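Local structure of transcriptional repressor PadR (Bacillus cereus, 6JYI) at residues E126-Y131 with A159-Q164. The protein probably binds DNA as a dimeric PadR-family transcriptional regulator, with a winged helix-turn-helix domain and a helical C-terminal region. Residues are numbered along the deposited sequence; the frame is centred on the assembly and turned at random.
Sequences ERKEAY and ASYSAQ
Lys128 and Tyr161 are the nearest CA pair across two antiparallel helices, with Lys128 CA and Tyr161 CA 6.0 Å apart. The axes of 126-131 and 159-164 come within 9.3 Å and cross at -152°. Tyr161 reaches across from helix 148-175. Its ring meets Lys128 on the CD1 and CE1 side, and Tyr131 on the CE2 and CZ side. Tyr131 CD2 sits over one face of the Tyr161 ring, toward the rim, 3.8 Å from Tyr161 CZ. The two ring planes are inclined at 44°, so the pair is oblique. Tyr161 OH is hydrogen-bonded to His37, whose ring also meets Tyr131 edge-to-face. The Lys128 chain crosses Tyr161 at about a right angle, with Lys128 CE 3.6 Å from Tyr161 CE1. It bends to bring its NZ to Gln164 OE1, to which NZ donates a hydrogen bond at 2.8 Å. The C=O...NZ angle is 162°, nearly in line with the carbonyl. This oxygen lies at the edge of the Tyr161 ring, in its plane. Lys128 NZ also forms salt bridges with Glu124 and with Asp96 of the second subunit. The contact joins the two long C-terminal helices and ties them to the dimer partner. Two carboxylates and an amide oxygen thus grip one buried ammonium, which probably favours its charged form.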
ATOM      1  N   GLU A 126      -4.568  -1.466 -17.407  1.00 47.31           N
ATOM      2  CA  GLU A 126      -5.744  -0.611 -17.633  1.00 48.32           C
ATOM      3  C   GLU A 126      -6.104   0.144 -16.351  1.00 46.72           C
ATOM      4  O   GLU A 126      -6.364   1.353 -16.387  1.00 46.57           O
ATOM      5  CB  GLU A 126      -6.931  -1.439 -18.167  1.00 49.96           C
ATOM      6  N   ARG A 127      -6.079  -0.572 -15.226  1.00 45.83           N
ATOM      7  CA  ARG A 127      -6.319  -0.003 -13.899  1.00 44.71           C
ATOM      8  C   ARG A 127      -5.372   1.141 -13.554  1.00 42.72           C
ATOM      9  O   ARG A 127      -5.825   2.219 -13.215  1.00 42.31           O
ATOM     10  CB  ARG A 127      -6.192  -1.077 -12.820  1.00 44.27           C
ATOM     11  CG  ARG A 127      -7.398  -1.997 -12.721  1.00 48.48           C
ATOM     12  CD  ARG A 127      -7.232  -3.037 -11.613  1.00 50.73           C
ATOM     13  NE  ARG A 127      -7.835  -4.315 -12.004  1.00 55.46           N
ATOM     14  CZ  ARG A 127      -8.099  -5.324 -11.174  1.00 57.05           C
ATOM     15  NH1 ARG A 127      -7.809  -5.252  -9.860  1.00 55.84           N
ATOM     16  NH2 ARG A 127      -8.647  -6.426 -11.668  1.00 58.50           N
ATOM     17  N   LYS A 128      -4.065   0.906 -13.655  1.00 41.68           N
ATOM     18  CA  LYS A 128      -3.074   1.927 -13.293  1.00 41.00           C
ATOM     19  C   LYS A 128      -3.148   3.132 -14.231  1.00 41.78           C
ATOM     20  O   LYS A 128      -3.004   4.273 -13.783  1.00 40.46           O
ATOM     21  CB  LYS A 128      -1.650   1.344 -13.213  1.00 40.38           C
ATOM     22  CG  LYS A 128      -1.455   0.281 -12.081  1.00 42.18           C
ATOM     23  CD  LYS A 128      -1.081   0.918 -10.780  1.00 45.25           C
ATOM     24  CE  LYS A 128      -1.376   0.049  -9.536  1.00 46.67           C
ATOM     25  NZ  LYS A 128      -0.554  -1.185  -9.445  1.00 48.31           N
ATOM     26  N   GLU A 129      -3.407   2.880 -15.518  1.00 44.05           N
ATOM     27  CA  GLU A 129      -3.602   3.955 -16.501  1.00 45.63           C
ATOM     28  C   GLU A 129      -4.780   4.866 -16.109  1.00 45.92           C
ATOM     29  O   GLU A 129      -4.661   6.095 -16.154  1.00 44.89           O
ATOM     30  CB  GLU A 129      -3.759   3.385 -17.933  1.00 47.62           C
ATOM     31  CG  GLU A 129      -2.402   3.040 -18.589  1.00 49.28           C
ATOM     32  CD  GLU A 129      -2.470   2.429 -19.993  1.00 53.09           C
ATOM     33  OE1 GLU A 129      -3.567   2.047 -20.484  1.00 56.56           O
ATOM     34  OE2 GLU A 129      -1.387   2.299 -20.608  1.00 53.95           O
ATOM     35  N   ALA A 130      -5.899   4.259 -15.708  1.00 47.34           N
ATOM     36  CA  ALA A 130      -7.076   5.007 -15.233  1.00 48.29           C
ATOM     37  C   ALA A 130      -6.758   5.862 -13.983  1.00 47.76           C
ATOM     38  O   ALA A 130      -7.058   7.068 -13.971  1.00 47.28           O
ATOM     39  CB  ALA A 130      -8.231   4.056 -14.955  1.00 49.23           C
ATOM     40  N   TYR A 131      -6.116   5.253 -12.981  1.00 47.60           N
ATOM     41  CA  TYR A 131      -5.694   5.967 -11.741  1.00 48.11           C
ATOM     42  C   TYR A 131      -4.833   7.178 -12.069  1.00 48.02           C
ATOM     43  O   TYR A 131      -4.996   8.255 -11.477  1.00 48.35           O
ATOM     44  CB  TYR A 131      -4.831   5.123 -10.818  1.00 47.10           C
ATOM     45  CG  TYR A 131      -5.386   3.837 -10.241  1.00 50.85           C
ATOM     46  CD1 TYR A 131      -6.747   3.621 -10.060  1.00 54.35           C
ATOM     47  CD2 TYR A 131      -4.500   2.848  -9.816  1.00 53.96           C
ATOM     48  CE1 TYR A 131      -7.211   2.405  -9.510  1.00 57.22           C
ATOM     49  CE2 TYR A 131      -4.936   1.645  -9.278  1.00 56.19           C
ATOM     50  CZ  TYR A 131      -6.287   1.417  -9.132  1.00 58.45           C
ATOM     51  OH  TYR A 131      -6.675   0.201  -8.584  1.00 60.60           O
ATOM     52  N   ALA A 159       4.532   8.931 -10.719  1.00 31.59           N
ATOM     53  CA  ALA A 159       5.850   8.423 -11.163  1.00 31.66           C
ATOM     54  C   ALA A 159       5.869   6.915 -10.968  1.00 30.89           C
ATOM     55  O   ALA A 159       6.244   6.152 -11.855  1.00 29.13           O
ATOM     56  CB  ALA A 159       6.977   9.071 -10.387  1.00 31.23           C
ATOM     57  N   SER A 160       5.371   6.490  -9.816  1.00 29.72           N
ATOM     58  CA  SER A 160       5.358   5.094  -9.471  1.00 30.45           C
ATOM     59  C   SER A 160       4.390   4.275 -10.331  1.00 31.63           C
ATOM     60  O   SER A 160       4.770   3.278 -10.923  1.00 32.32           O
ATOM     61  CB  SER A 160       5.041   4.970  -7.978  1.00 29.36           C
ATOM     62  OG  SER A 160       4.762   3.629  -7.669  1.00 34.02           O
ATOM     63  N   TYR A 161       3.149   4.725 -10.453  1.00 31.91           N
ATOM     64  CA  TYR A 161       2.199   4.083 -11.342  1.00 33.61           C
ATOM     65  C   TYR A 161       2.659   3.989 -12.786  1.00 34.77           C
ATOM     66  O   TYR A 161       2.423   2.967 -13.461  1.00 35.98           O
ATOM     67  CB  TYR A 161       0.865   4.814 -11.332  1.00 34.28           C
ATOM     68  CG  TYR A 161       0.010   4.653 -10.094  1.00 36.44           C
ATOM     69  CD1 TYR A 161       0.025   3.493  -9.343  1.00 40.15           C
ATOM     70  CD2 TYR A 161      -0.880   5.654  -9.726  1.00 38.33           C
ATOM     71  CE1 TYR A 161      -0.792   3.356  -8.218  1.00 42.52           C
ATOM     72  CE2 TYR A 161      -1.687   5.532  -8.642  1.00 40.89           C
ATOM     73  CZ  TYR A 161      -1.654   4.387  -7.882  1.00 42.01           C
ATOM     74  OH  TYR A 161      -2.495   4.291  -6.797  1.00 44.43           O
ATOM     75  N   SER A 162       3.256   5.063 -13.294  1.00 34.50           N
ATOM     76  CA  SER A 162       3.694   5.079 -14.678  1.00 35.69           C
ATOM     77  C   SER A 162       4.823   4.075 -14.909  1.00 35.20           C
ATOM     78  O   SER A 162       4.904   3.446 -15.971  1.00 35.95           O
ATOM     79  CB  SER A 162       4.112   6.488 -15.112  1.00 36.52           C
ATOM     80  OG  SER A 162       2.985   7.359 -15.047  1.00 38.02           O
ATOM     81  N   ALA A 163       5.674   3.905 -13.914  1.00 33.50           N
ATOM     82  CA  ALA A 163       6.798   2.995 -14.034  1.00 33.77           C
ATOM     83  C   ALA A 163       6.268   1.581 -13.953  1.00 34.19           C
ATOM     84  O   ALA A 163       6.719   0.706 -14.702  1.00 34.93           O
ATOM     85  CB  ALA A 163       7.821   3.268 -12.952  1.00 33.14           C
ATOM     86  N   GLN A 164       5.280   1.350 -13.088  1.00 32.77           N
ATOM     87  CA  GLN A 164       4.607   0.027 -13.051  1.00 33.60           C
ATOM     88  C   GLN A 164       3.970  -0.323 -14.390  1.00 34.70           C
ATOM     89  O   GLN A 164       4.141  -1.424 -14.871  1.00 34.60           O
ATOM     90  CB  GLN A 164       3.537  -0.022 -11.976  1.00 32.36           C
ATOM     91  CG  GLN A 164       4.116   0.007 -10.568  1.00 33.44           C
ATOM     92  CD  GLN A 164       3.077   0.338  -9.540  1.00 37.86           C
ATOM     93  OE1 GLN A 164       1.904   0.021  -9.722  1.00 47.43           O
ATOM     94  NE2 GLN A 164       3.477   1.015  -8.473  1.00 39.19           N
TER